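Local coordinates for HAD-superfamily hydrolase, subfamily IA, variant 1 (Ehrlichia chaffeensis, PDB 3KZX), which probably hydrolyses 2-phosphoglycolate to glycolate and phosphate, as expected of a HAD-superfamily phosphatase, at residues 26-32 and 120-126; 33-39 and 100-105; 146-150 and 167-172; 199-204 and 212-218. All coordinates share one frame; numbering follows the deposited sequence.

Contact 1. Residues 26-32 and 120-126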
# COMPACT_ATOMS: atom_id res chain seq x y z
N THR A 26 12.13 -1.69 -15.19
CA THR A 26 13.44 -1.86 -14.57
C THR A 26 13.33 -2.07 -13.05
O THR A 26 14.25 -2.60 -12.43
CB THR A 26 14.33 -0.59 -14.80
OG1 THR A 26 13.59 0.57 -14.36
CG2 THR A 26 14.75 -0.49 -16.29
N ALA A 27 12.23 -1.62 -12.44
CA ALA A 27 11.94 -1.88 -11.05
C ALA A 27 10.45 -1.69 -10.79
O ALA A 27 9.77 -0.99 -11.56
CB ALA A 27 12.76 -0.94 -10.14
N VAL A 28 9.93 -2.32 -9.75
CA VAL A 28 8.51 -2.15 -9.39
C VAL A 28 8.46 -1.74 -7.93
O VAL A 28 8.93 -2.46 -7.06
CB VAL A 28 7.67 -3.40 -9.63
CG1 VAL A 28 6.16 -3.17 -9.20
CG2 VAL A 28 7.76 -3.84 -11.11
N ILE A 29 7.87 -0.59 -7.67
CA ILE A 29 7.69 -0.08 -6.31
C ILE A 29 6.22 -0.29 -5.93
O ILE A 29 5.34 -0.03 -6.72
CB ILE A 29 8.08 1.41 -6.20
CG1 ILE A 29 9.53 1.63 -6.66
CG2 ILE A 29 7.94 1.90 -4.74
CD1 ILE A 29 9.95 3.09 -6.67
N PHE A 30 5.98 -0.74 -4.68
CA PHE A 30 4.64 -0.97 -4.16
C PHE A 30 4.37 -0.12 -2.95
O PHE A 30 5.24 0.05 -2.12
CB PHE A 30 4.47 -2.42 -3.71
CG PHE A 30 4.49 -3.44 -4.82
CD1 PHE A 30 3.30 -3.83 -5.44
CD2 PHE A 30 5.68 -4.01 -5.25
CE1 PHE A 30 3.30 -4.75 -6.45
CE2 PHE A 30 5.68 -4.95 -6.29
CZ PHE A 30 4.50 -5.32 -6.87
N ASP A 31 3.14 0.37 -2.82
CA ASP A 31 2.70 0.85 -1.53
C ASP A 31 2.23 -0.36 -0.73
O ASP A 31 2.00 -1.44 -1.29
CB ASP A 31 1.55 1.83 -1.74
CG ASP A 31 1.32 2.75 -0.52
OD1 ASP A 31 1.98 2.59 0.53
OD2 ASP A 31 0.48 3.65 -0.65
N TRP A 32 2.10 -0.17 0.59
CA TRP A 32 1.76 -1.24 1.50
C TRP A 32 0.23 -1.23 1.76
O TRP A 32 -0.53 -2.00 1.16
CB TRP A 32 2.62 -1.10 2.77
CG TRP A 32 2.47 -2.15 3.77
CD1 TRP A 32 1.93 -2.02 5.02
CD2 TRP A 32 2.82 -3.54 3.63
NE1 TRP A 32 1.94 -3.23 5.67
CE2 TRP A 32 2.48 -4.18 4.84
CE3 TRP A 32 3.38 -4.30 2.60
CZ2 TRP A 32 2.69 -5.54 5.06
CZ3 TRP A 32 3.58 -5.66 2.82
CH2 TRP A 32 3.24 -6.26 4.04
N ILE A 120 13.27 -8.90 -11.47
CA ILE A 120 12.87 -7.52 -11.53
C ILE A 120 12.88 -7.02 -10.09
O ILE A 120 12.13 -7.55 -9.23
CB ILE A 120 11.43 -7.36 -12.10
CG1 ILE A 120 11.25 -8.08 -13.45
CG2 ILE A 120 11.02 -5.88 -12.12
CD1 ILE A 120 11.54 -7.33 -14.66
N THR A 121 13.72 -6.03 -9.82
CA THR A 121 13.93 -5.53 -8.47
C THR A 121 12.68 -4.84 -7.97
O THR A 121 12.01 -4.15 -8.76
CB THR A 121 15.11 -4.53 -8.43
OG1 THR A 121 16.23 -5.16 -9.04
CG2 THR A 121 15.45 -4.17 -6.96
N MET A 122 12.39 -5.01 -6.68
CA MET A 122 11.21 -4.43 -6.06
C MET A 122 11.55 -3.65 -4.82
O MET A 122 12.54 -3.93 -4.10
CB MET A 122 10.19 -5.52 -5.67
CG MET A 122 9.66 -6.32 -6.85
SD MET A 122 8.63 -7.70 -6.32
CE MET A 122 9.93 -8.91 -6.28
N ALA A 123 10.68 -2.70 -4.54
CA ALA A 123 10.76 -1.93 -3.32
C ALA A 123 9.39 -1.60 -2.78
O ALA A 123 8.40 -1.72 -3.51
CB ALA A 123 11.56 -0.66 -3.55
N ILE A 124 9.34 -1.23 -1.50
CA ILE A 124 8.13 -0.65 -0.89
C ILE A 124 8.40 0.80 -0.51
O ILE A 124 9.46 1.13 0.06
CB ILE A 124 7.66 -1.46 0.33
CG1 ILE A 124 7.00 -2.78 -0.14
CG2 ILE A 124 6.66 -0.68 1.28
CD1 ILE A 124 6.99 -3.81 0.94
N VAL A 125 7.45 1.65 -0.85
CA VAL A 125 7.43 3.03 -0.38
C VAL A 125 6.05 3.36 0.22
O VAL A 125 5.06 3.38 -0.49
CB VAL A 125 7.79 4.01 -1.50
CG1 VAL A 125 7.72 5.48 -1.02
CG2 VAL A 125 9.18 3.70 -2.02
N SER A 126 6.05 3.63 1.54
CA SER A 126 4.88 3.76 2.37
C SER A 126 5.04 4.92 3.35
O SER A 126 6.18 5.23 3.76
CB SER A 126 4.69 2.46 3.17
OG SER A 126 3.61 2.58 4.09
O HOH W 1 15.38 -4.96 -12.14
O HOH W 2 1.14 2.22 3.10
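Ile29 and Val125 press their CG2 methyls together at 3.5 Å, tighter than a usual van der Waals contact, on the face of the sheet that also holds Ala123. Val125 sends CG1 anti to its backbone N (chi1 178°), which leaves CG2 beside that N and turned to Ile29. Val28, Phe30, Met122 and Ile124 fill the other face. There Met122 bends at chi3 (-92°), and its SD comes in obliquely, 4.0 Å from Phe30 CE2, in a Met-aromatic contact covered by Leu112 of helix 108-117. Further along, Ile124 CD1 touches Trp32 CE3. Four backbone bonds stitch the pair between these two layers, from Val28 N to Thr121 O at one end to Val125 N to Phe30 O at the other. These are neighbouring parallel strands within the Rossmann-like sheet of the HAD fold, and Asp31 and Ser126 at their C-terminal ends stand where the family carries its first-motif nucleophile and second-motif hydroxyl. Asp31 OD1 takes the N-H of Trp32 from above the carboxylate plane at 2.8 Å, while OD2 pairs with Lys159. Water 2 donates to Asp31 OD1 and bonds Ser126 OG, which also meets Lys128 N. At the N-terminal end, beside exposed Thr26, the strands drift apart: Thr26 O stands 4.3 Å from Thr121 N, and water 1 spans them, donating to Thr26 O at 2.6 Å and accepting from Thr121 N at 3.0 Å.

Contact 2. Residues 33-39 and 100-105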
# COMPACT_ATOMS: atom_id res chain seq x y z
N TYR A 33 -0.24 -0.31 2.59
CA TYR A 33 -1.64 -0.31 2.97
C TYR A 33 -2.53 0.05 1.76
O TYR A 33 -2.28 1.03 1.10
CB TYR A 33 -1.91 0.70 4.09
CG TYR A 33 -1.46 0.29 5.48
CD1 TYR A 33 -1.58 -1.03 5.93
CD2 TYR A 33 -0.99 1.23 6.36
CE1 TYR A 33 -1.17 -1.38 7.20
CE2 TYR A 33 -0.60 0.90 7.66
CZ TYR A 33 -0.68 -0.40 8.07
OH TYR A 33 -0.32 -0.69 9.37
N ASN A 34 -3.57 -0.76 1.52
CA ASN A 34 -4.54 -0.53 0.43
C ASN A 34 -4.00 -0.74 -0.99
O ASN A 34 -4.70 -0.50 -1.98
CB ASN A 34 -5.25 0.80 0.63
CG ASN A 34 -5.82 0.92 2.04
OD1 ASN A 34 -6.67 0.12 2.44
ND2 ASN A 34 -5.31 1.86 2.82
N THR A 35 -2.77 -1.25 -1.08
CA THR A 35 -2.19 -1.74 -2.33
C THR A 35 -1.84 -3.21 -2.08
O THR A 35 -2.68 -4.10 -2.32
CB THR A 35 -0.99 -0.83 -2.76
OG1 THR A 35 -1.49 0.51 -2.93
CG2 THR A 35 -0.37 -1.33 -4.11
N LEU A 36 -0.65 -3.49 -1.56
CA LEU A 36 -0.36 -4.89 -1.22
C LEU A 36 -1.34 -5.48 -0.17
O LEU A 36 -1.74 -6.63 -0.28
CB LEU A 36 1.09 -5.10 -0.80
CG LEU A 36 2.18 -4.99 -1.88
CD1 LEU A 36 3.59 -4.91 -1.25
CD2 LEU A 36 2.07 -6.16 -2.92
N ILE A 37 -1.67 -4.69 0.85
CA ILE A 37 -2.41 -5.13 2.01
C ILE A 37 -3.86 -4.62 2.00
O ILE A 37 -4.12 -3.45 1.71
CB ILE A 37 -1.71 -4.62 3.29
CG1 ILE A 37 -0.44 -5.43 3.55
CG2 ILE A 37 -2.70 -4.60 4.54
CD1 ILE A 37 -0.70 -6.88 4.03
N ASP A 38 -4.79 -5.52 2.30
CA ASP A 38 -6.20 -5.20 2.41
C ASP A 38 -6.45 -4.82 3.86
O ASP A 38 -6.33 -5.68 4.75
CB ASP A 38 -7.03 -6.42 2.00
CG ASP A 38 -8.52 -6.15 2.04
OD1 ASP A 38 -8.94 -5.15 2.70
OD2 ASP A 38 -9.26 -6.97 1.46
N THR A 39 -6.75 -3.55 4.13
CA THR A 39 -6.92 -3.12 5.54
C THR A 39 -8.37 -3.34 6.05
O THR A 39 -8.69 -2.98 7.17
CB THR A 39 -6.51 -1.66 5.79
OG1 THR A 39 -7.30 -0.78 4.99
CG2 THR A 39 -5.02 -1.43 5.44
N ASP A 100 -0.33 -5.48 13.14
CA ASP A 100 -1.46 -5.77 12.26
C ASP A 100 -1.69 -7.29 12.11
O ASP A 100 -0.78 -8.07 12.30
CB ASP A 100 -1.19 -5.16 10.86
CG ASP A 100 -1.19 -3.61 10.85
OD1 ASP A 100 -1.95 -2.98 11.61
OD2 ASP A 100 -0.43 -3.03 10.06
N ASN A 101 -2.88 -7.69 11.72
CA ASN A 101 -3.17 -9.08 11.36
C ASN A 101 -3.75 -9.14 9.94
O ASN A 101 -4.52 -10.05 9.62
CB ASN A 101 -4.16 -9.73 12.35
N PHE A 102 -3.39 -8.15 9.11
CA PHE A 102 -4.02 -7.99 7.79
C PHE A 102 -3.53 -9.03 6.82
O PHE A 102 -2.39 -9.52 6.90
CB PHE A 102 -3.71 -6.62 7.18
CG PHE A 102 -4.25 -5.46 7.92
CD1 PHE A 102 -5.58 -5.42 8.33
CD2 PHE A 102 -3.46 -4.35 8.16
CE1 PHE A 102 -6.07 -4.33 9.01
CE2 PHE A 102 -3.95 -3.25 8.84
CZ PHE A 102 -5.27 -3.24 9.25
N MET A 103 -4.39 -9.31 5.85
CA MET A 103 -4.03 -10.20 4.79
C MET A 103 -3.66 -9.37 3.57
O MET A 103 -4.09 -8.24 3.45
CB MET A 103 -5.20 -11.13 4.53
CG MET A 103 -5.59 -11.89 5.79
SD MET A 103 -4.23 -12.92 6.41
CE MET A 103 -3.48 -11.96 7.71
N LEU A 104 -2.83 -9.93 2.72
CA LEU A 104 -2.54 -9.36 1.43
C LEU A 104 -3.77 -9.40 0.52
O LEU A 104 -4.67 -10.26 0.66
CB LEU A 104 -1.39 -10.14 0.79
CG LEU A 104 0.01 -10.07 1.40
CD1 LEU A 104 0.96 -11.15 0.77
CD2 LEU A 104 0.62 -8.71 1.19
N ASN A 105 -3.85 -8.44 -0.39
CA ASN A 105 -4.86 -8.48 -1.41
C ASN A 105 -4.63 -9.65 -2.34
O ASN A 105 -3.52 -10.11 -2.51
CB ASN A 105 -4.88 -7.16 -2.21
CG ASN A 105 -5.79 -6.14 -1.58
OD1 ASN A 105 -6.93 -6.45 -1.29
ND2 ASN A 105 -5.29 -4.92 -1.37
O HOH W 3 -6.67 -8.29 5.34
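Tyr33 reaches across to Asp100, its OH donating to OD2, which lies at the edge of the ring and in its plane; the modelled OH to OD2 separation of 2.4 Å is so short that its exact value is doubtful. Lys128 NZ bonds the same hydroxyl. The flank of the tyrosine, at CE1, meets Phe102 CE2, the two rings nearly perpendicular but oblique in approach. Next comes Thr35, whose carbonyl O receives Asn105 ND2 at 2.9 Å. The bond is nearly straight at the hydrogen (170°) and lies in the amide plane, yet it arrives from above the carbonyl plane. Leu36 O takes the backbone N of Asn105 at 2.8 Å. Residues 32-36 and the short antiparallel pair 37-38 with 103-104 match the squiggle and flap of HAD enzymes, the flap here opening into the helical cap. In Ile37, CG2 lies anti to the backbone N and pushes against Phe102 CB at 3.5 Å, while CD1 meets Leu104 CD2. Asp38 N then bonds Met103 O at 3.0 Å, and Asp38 OD1 is hydrogen-bonded to Ser40 OG. Finally Thr39 sets its CA over one face of Phe102, 3.9 Å from the ring centroid, as a CH-pi contact. Two backbone N-H...O bonds and the Asn105 amide thus join the cap linkers, and Lys128, bonded to Tyr33 OH, may polarise that hydroxyl toward Asp100.

Contact 3. Residues 146-150 and 167-172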
# COMPACT_ATOMS: atom_id res chain seq x y z
N PHE A 146 12.02 -7.70 -1.33
CA PHE A 146 12.22 -6.25 -1.48
C PHE A 146 13.62 -5.82 -1.24
O PHE A 146 14.20 -6.13 -0.19
CB PHE A 146 11.28 -5.48 -0.56
CG PHE A 146 9.85 -5.81 -0.79
CD1 PHE A 146 9.22 -5.39 -1.98
CD2 PHE A 146 9.15 -6.58 0.10
CE1 PHE A 146 7.94 -5.75 -2.22
CE2 PHE A 146 7.85 -6.93 -0.16
CZ PHE A 146 7.25 -6.52 -1.32
N ASP A 147 14.18 -5.11 -2.21
CA ASP A 147 15.56 -4.66 -2.06
C ASP A 147 15.69 -3.33 -1.33
O ASP A 147 16.80 -2.94 -0.98
CB ASP A 147 16.26 -4.68 -3.40
CG ASP A 147 16.53 -6.13 -3.86
OD1 ASP A 147 16.07 -6.51 -4.91
OD2 ASP A 147 17.15 -6.89 -3.10
N SER A 148 14.56 -2.67 -1.08
CA SER A 148 14.54 -1.46 -0.26
C SER A 148 13.14 -1.31 0.31
O SER A 148 12.17 -1.50 -0.42
CB SER A 148 14.82 -0.24 -1.12
OG SER A 148 14.79 0.95 -0.33
N ILE A 149 13.03 -0.95 1.59
CA ILE A 149 11.74 -0.70 2.19
C ILE A 149 11.86 0.64 2.89
O ILE A 149 12.62 0.73 3.87
CB ILE A 149 11.35 -1.79 3.23
CG1 ILE A 149 11.12 -3.15 2.55
CG2 ILE A 149 10.09 -1.39 4.00
CD1 ILE A 149 11.15 -4.34 3.48
N ILE A 150 11.12 1.64 2.37
CA ILE A 150 11.11 3.03 2.86
C ILE A 150 9.72 3.36 3.48
O ILE A 150 8.67 3.17 2.85
CB ILE A 150 11.38 4.00 1.69
CG1 ILE A 150 12.76 3.71 1.06
CG2 ILE A 150 11.30 5.48 2.17
CD1 ILE A 150 13.95 3.96 2.01
N ALA A 167 14.61 7.77 -2.67
CA ALA A 167 15.39 7.07 -1.69
C ALA A 167 15.43 5.58 -1.97
O ALA A 167 16.51 4.98 -1.93
CB ALA A 167 14.91 7.35 -0.27
N ALA A 168 14.26 4.98 -2.23
CA ALA A 168 14.21 3.55 -2.59
C ALA A 168 15.07 3.27 -3.82
O ALA A 168 15.83 2.27 -3.86
CB ALA A 168 12.75 3.10 -2.83
N LEU A 169 14.98 4.14 -4.81
CA LEU A 169 15.71 3.93 -6.08
C LEU A 169 17.22 4.08 -5.89
O LEU A 169 18.00 3.32 -6.47
CB LEU A 169 15.21 4.86 -7.18
CG LEU A 169 13.78 4.60 -7.69
CD1 LEU A 169 13.27 5.77 -8.58
CD2 LEU A 169 13.70 3.27 -8.48
N THR A 170 17.63 5.04 -5.05
CA THR A 170 19.03 5.14 -4.65
C THR A 170 19.50 3.81 -4.01
O THR A 170 20.58 3.28 -4.37
CB THR A 170 19.27 6.35 -3.75
OG1 THR A 170 18.99 7.52 -4.49
CG2 THR A 170 20.73 6.43 -3.23
N ASN A 171 18.68 3.26 -3.11
CA ASN A 171 19.09 2.07 -2.34
C ASN A 171 19.06 0.79 -3.16
O ASN A 171 19.82 -0.12 -2.87
CB ASN A 171 18.22 1.85 -1.11
CG ASN A 171 18.32 3.00 -0.09
OD1 ASN A 171 17.44 3.14 0.78
ND2 ASN A 171 19.34 3.83 -0.21
N ILE A 172 18.21 0.71 -4.19
CA ILE A 172 18.22 -0.46 -5.11
C ILE A 172 19.11 -0.24 -6.35
O ILE A 172 19.18 -1.12 -7.22
CB ILE A 172 16.80 -0.87 -5.52
CG1 ILE A 172 16.14 0.10 -6.51
CG2 ILE A 172 15.89 -1.09 -4.25
CD1 ILE A 172 14.71 -0.29 -6.82
O HOH W 4 16.21 0.56 1.74
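Ser148 holds OG anti to its backbone N (chi1 180°), which turns OG toward the helix, against Ala168 CA, and Ile172 sets chi1 at 73°, which places CG2 anti to its carbonyl carbon and drives it into the strand. CG2 ends 3.4 Å from Ser148 CB, closer than carbons usually pack, and also touches Asp147 CB at 3.7 Å. This is the helix of the beta-alpha-beta crossover from edge strand 148-152 of the Rossmann-like sheet to strand 180-184, passing strands 121-126 and 27-30. Residues 148-150 and 167-172 run nearly antiparallel (158°), the axes of these short segments 8.0 Å apart. Small residues let the helix come close. Ile150 CG1 rests 3.9 Å from Ala168 CB, and its CD1 reaches Ala167 CB, while the same Ala168 also touches Val125 in the neighbouring strand. Backbone bonds to Met122, Ile124 and Ser126 hold the strand in the sheet. No direct hydrogen bond joins strand to helix. Ser148 OG and Asn171 OD1 stand 3.6 Å apart, and water 4 bridges them, 2.5 Å from Ser148 OG and donating to Asn171 OD1 at 3.0 Å.

Contact 4. Residues 199-204 and 212-218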
# COMPACT_ATOMS: atom_id res chain seq x y z
N LEU A 199 6.72 5.96 -13.40
CA LEU A 199 5.43 5.69 -13.98
C LEU A 199 4.49 5.24 -12.88
O LEU A 199 4.64 4.13 -12.33
CB LEU A 199 5.48 4.57 -15.04
CG LEU A 199 4.23 4.41 -15.88
CD1 LEU A 199 4.07 5.60 -16.84
CD2 LEU A 199 4.25 3.04 -16.65
N PRO A 200 3.45 6.03 -12.63
CA PRO A 200 2.42 5.55 -11.72
C PRO A 200 1.53 4.50 -12.36
O PRO A 200 1.18 4.63 -13.53
CB PRO A 200 1.63 6.81 -11.42
CG PRO A 200 1.73 7.63 -12.67
CD PRO A 200 3.08 7.30 -13.28
N ILE A 201 1.18 3.47 -11.61
CA ILE A 201 0.08 2.56 -11.96
C ILE A 201 -0.92 2.58 -10.78
O ILE A 201 -0.56 2.24 -9.65
CB ILE A 201 0.59 1.15 -12.23
CG1 ILE A 201 1.64 1.18 -13.34
CG2 ILE A 201 -0.58 0.22 -12.62
CD1 ILE A 201 2.17 -0.20 -13.74
N LYS A 202 -2.14 3.04 -11.03
CA LYS A 202 -3.16 3.10 -9.98
C LYS A 202 -3.77 1.73 -9.77
O LYS A 202 -4.24 1.07 -10.73
CB LYS A 202 -4.26 4.11 -10.31
CG LYS A 202 -5.31 4.30 -9.19
CD LYS A 202 -6.40 5.27 -9.59
CE LYS A 202 -7.67 4.57 -10.17
NZ LYS A 202 -8.55 3.87 -9.14
N TYR A 203 -3.76 1.31 -8.51
CA TYR A 203 -4.36 0.06 -8.07
C TYR A 203 -5.68 0.36 -7.35
O TYR A 203 -5.76 1.25 -6.50
CB TYR A 203 -3.40 -0.64 -7.08
CG TYR A 203 -3.98 -1.88 -6.48
CD1 TYR A 203 -3.90 -3.11 -7.17
CD2 TYR A 203 -4.62 -1.85 -5.27
CE1 TYR A 203 -4.44 -4.26 -6.64
CE2 TYR A 203 -5.20 -3.00 -4.71
CZ TYR A 203 -5.10 -4.21 -5.41
OH TYR A 203 -5.64 -5.36 -4.87
N GLY A 204 -6.72 -0.39 -7.68
CA GLY A 204 -7.92 -0.38 -6.85
C GLY A 204 -9.00 0.44 -7.49
O GLY A 204 -9.15 0.40 -8.71
N ILE A 212 -3.84 7.83 -16.58
CA ILE A 212 -2.87 7.00 -15.85
C ILE A 212 -3.28 5.53 -15.96
O ILE A 212 -4.46 5.21 -15.93
CB ILE A 212 -2.80 7.53 -14.40
CG1 ILE A 212 -1.86 8.76 -14.36
CG2 ILE A 212 -2.32 6.53 -13.39
CD1 ILE A 212 -2.08 9.59 -13.16
N LEU A 213 -2.31 4.65 -16.15
CA LEU A 213 -2.58 3.21 -16.18
C LEU A 213 -3.27 2.84 -14.87
O LEU A 213 -2.82 3.26 -13.81
CB LEU A 213 -1.30 2.38 -16.28
CG LEU A 213 -0.73 1.98 -17.61
CD1 LEU A 213 0.63 1.27 -17.37
CD2 LEU A 213 -1.71 1.09 -18.38
N SER A 214 -4.35 2.06 -14.97
CA SER A 214 -5.16 1.67 -13.81
C SER A 214 -5.56 0.21 -13.92
O SER A 214 -5.99 -0.23 -14.97
CB SER A 214 -6.45 2.50 -13.77
OG SER A 214 -6.11 3.87 -13.66
N PHE A 215 -5.44 -0.51 -12.81
CA PHE A 215 -5.88 -1.90 -12.70
C PHE A 215 -6.59 -2.10 -11.38
O PHE A 215 -6.27 -1.43 -10.39
CB PHE A 215 -4.68 -2.84 -12.76
CG PHE A 215 -3.98 -2.84 -14.09
CD1 PHE A 215 -4.45 -3.62 -15.14
CD2 PHE A 215 -2.83 -2.06 -14.28
CE1 PHE A 215 -3.77 -3.63 -16.35
CE2 PHE A 215 -2.18 -2.06 -15.48
CZ PHE A 215 -2.62 -2.85 -16.50
N LYS A 216 -7.54 -3.03 -11.37
CA LYS A 216 -8.40 -3.27 -10.22
C LYS A 216 -7.86 -4.43 -9.33
O LYS A 216 -8.22 -4.55 -8.16
CB LYS A 216 -9.82 -3.55 -10.68
CG LYS A 216 -10.49 -2.33 -11.28
CD LYS A 216 -11.91 -2.63 -11.70
CE LYS A 216 -12.62 -1.33 -12.14
NZ LYS A 216 -13.84 -1.67 -12.97
N ASN A 217 -6.97 -5.23 -9.86
CA ASN A 217 -6.44 -6.36 -9.10
C ASN A 217 -5.06 -6.75 -9.56
O ASN A 217 -4.63 -6.38 -10.65
CB ASN A 217 -7.41 -7.53 -9.19
CG ASN A 217 -7.53 -8.04 -10.60
OD1 ASN A 217 -6.57 -8.54 -11.14
ND2 ASN A 217 -8.70 -7.85 -11.22
N PHE A 218 -4.37 -7.53 -8.73
CA PHE A 218 -2.99 -7.90 -9.01
C PHE A 218 -2.84 -8.98 -10.07
O PHE A 218 -1.76 -9.14 -10.63
CB PHE A 218 -2.31 -8.33 -7.72
CG PHE A 218 -1.93 -7.20 -6.84
CD1 PHE A 218 -1.10 -6.19 -7.31
CD2 PHE A 218 -2.39 -7.14 -5.55
CE1 PHE A 218 -0.75 -5.13 -6.47
CE2 PHE A 218 -2.06 -6.10 -4.75
CZ PHE A 218 -1.24 -5.09 -5.20
O HOH W 5 0.51 5.59 -16.06
O HOH W 6 -7.48 1.49 -10.48
O HOH W 7 -5.81 -7.67 -6.11
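Tyr203 and Phe218 lie face to face in an offset stack, centroids 4.3 Å apart and planes 20° from parallel. Tyr203 CE1 sits over the centre of the Phe218 ring, whereas Phe218 CZ lies toward the rim of the tyrosine. With its CG anti to the backbone N (chi1 175°), Tyr203 swings its ring forward to the start of helix 218-229. On the same face of the sheet, Ile201 CG2 meets the edge of the Phe215 ring in its plane, 3.6 Å from CD2, and the Ile201 and Leu213 side chains lie side by side, pointing the same way, CG1 against CD1. On the other face Lys202 CB passes Ser214 OG at 3.8 Å. The Pro200 and Ile212 side chains cross at about a right angle, CG against CG1. Behind these side chains, three backbone bonds fix the register: Lys202 N to Leu213 O, Phe215 N to Lys202 O, and Gly204 N to Phe215 O, each 2.9 Å. Strand 213-215 is thereby added, parallel, as the outermost strand of the Rossmann-like HAD sheet, beyond 199-203. Water 5 extends the pairing, donating to Pro200 O and accepting from Leu213 N. Water 7, at the edge of the tyrosine ring, lies 2.6 Å from Tyr203 OH and accepts from Phe218 N at 3.0 Å, tying both stacked residues to one point. Further out, Asn217 N-caps the final helix through OD1 on Asp220 N, Phe224 of that helix meets the Phe215 ring, and Ile190 of helix 187-195 backs Pro200 and Ile212.

How the contacts relate
From the N terminus the chain lays down strand 27-30 and runs directly into the helical turn and flap of contact 2. It then leaves for the cap helices and returns at 100-105, where contact 2 closes. That loop is nested inside the larger one that contact 1 closes at strand 121-126, and a probable hydrogen bond from Ile37 N to Trp32 O joins the two. Contact 3 follows in series, closing the short loop between strand 148-152 and helix 163-172, with Asp147 N probably bonding Met122 O. Contact 4 closes a short loop last, at the opposite edge of the sheet. Its Tyr203 and Phe218 reach back to Thr35 and Asn105, bringing the sheet edge to the cap linkers.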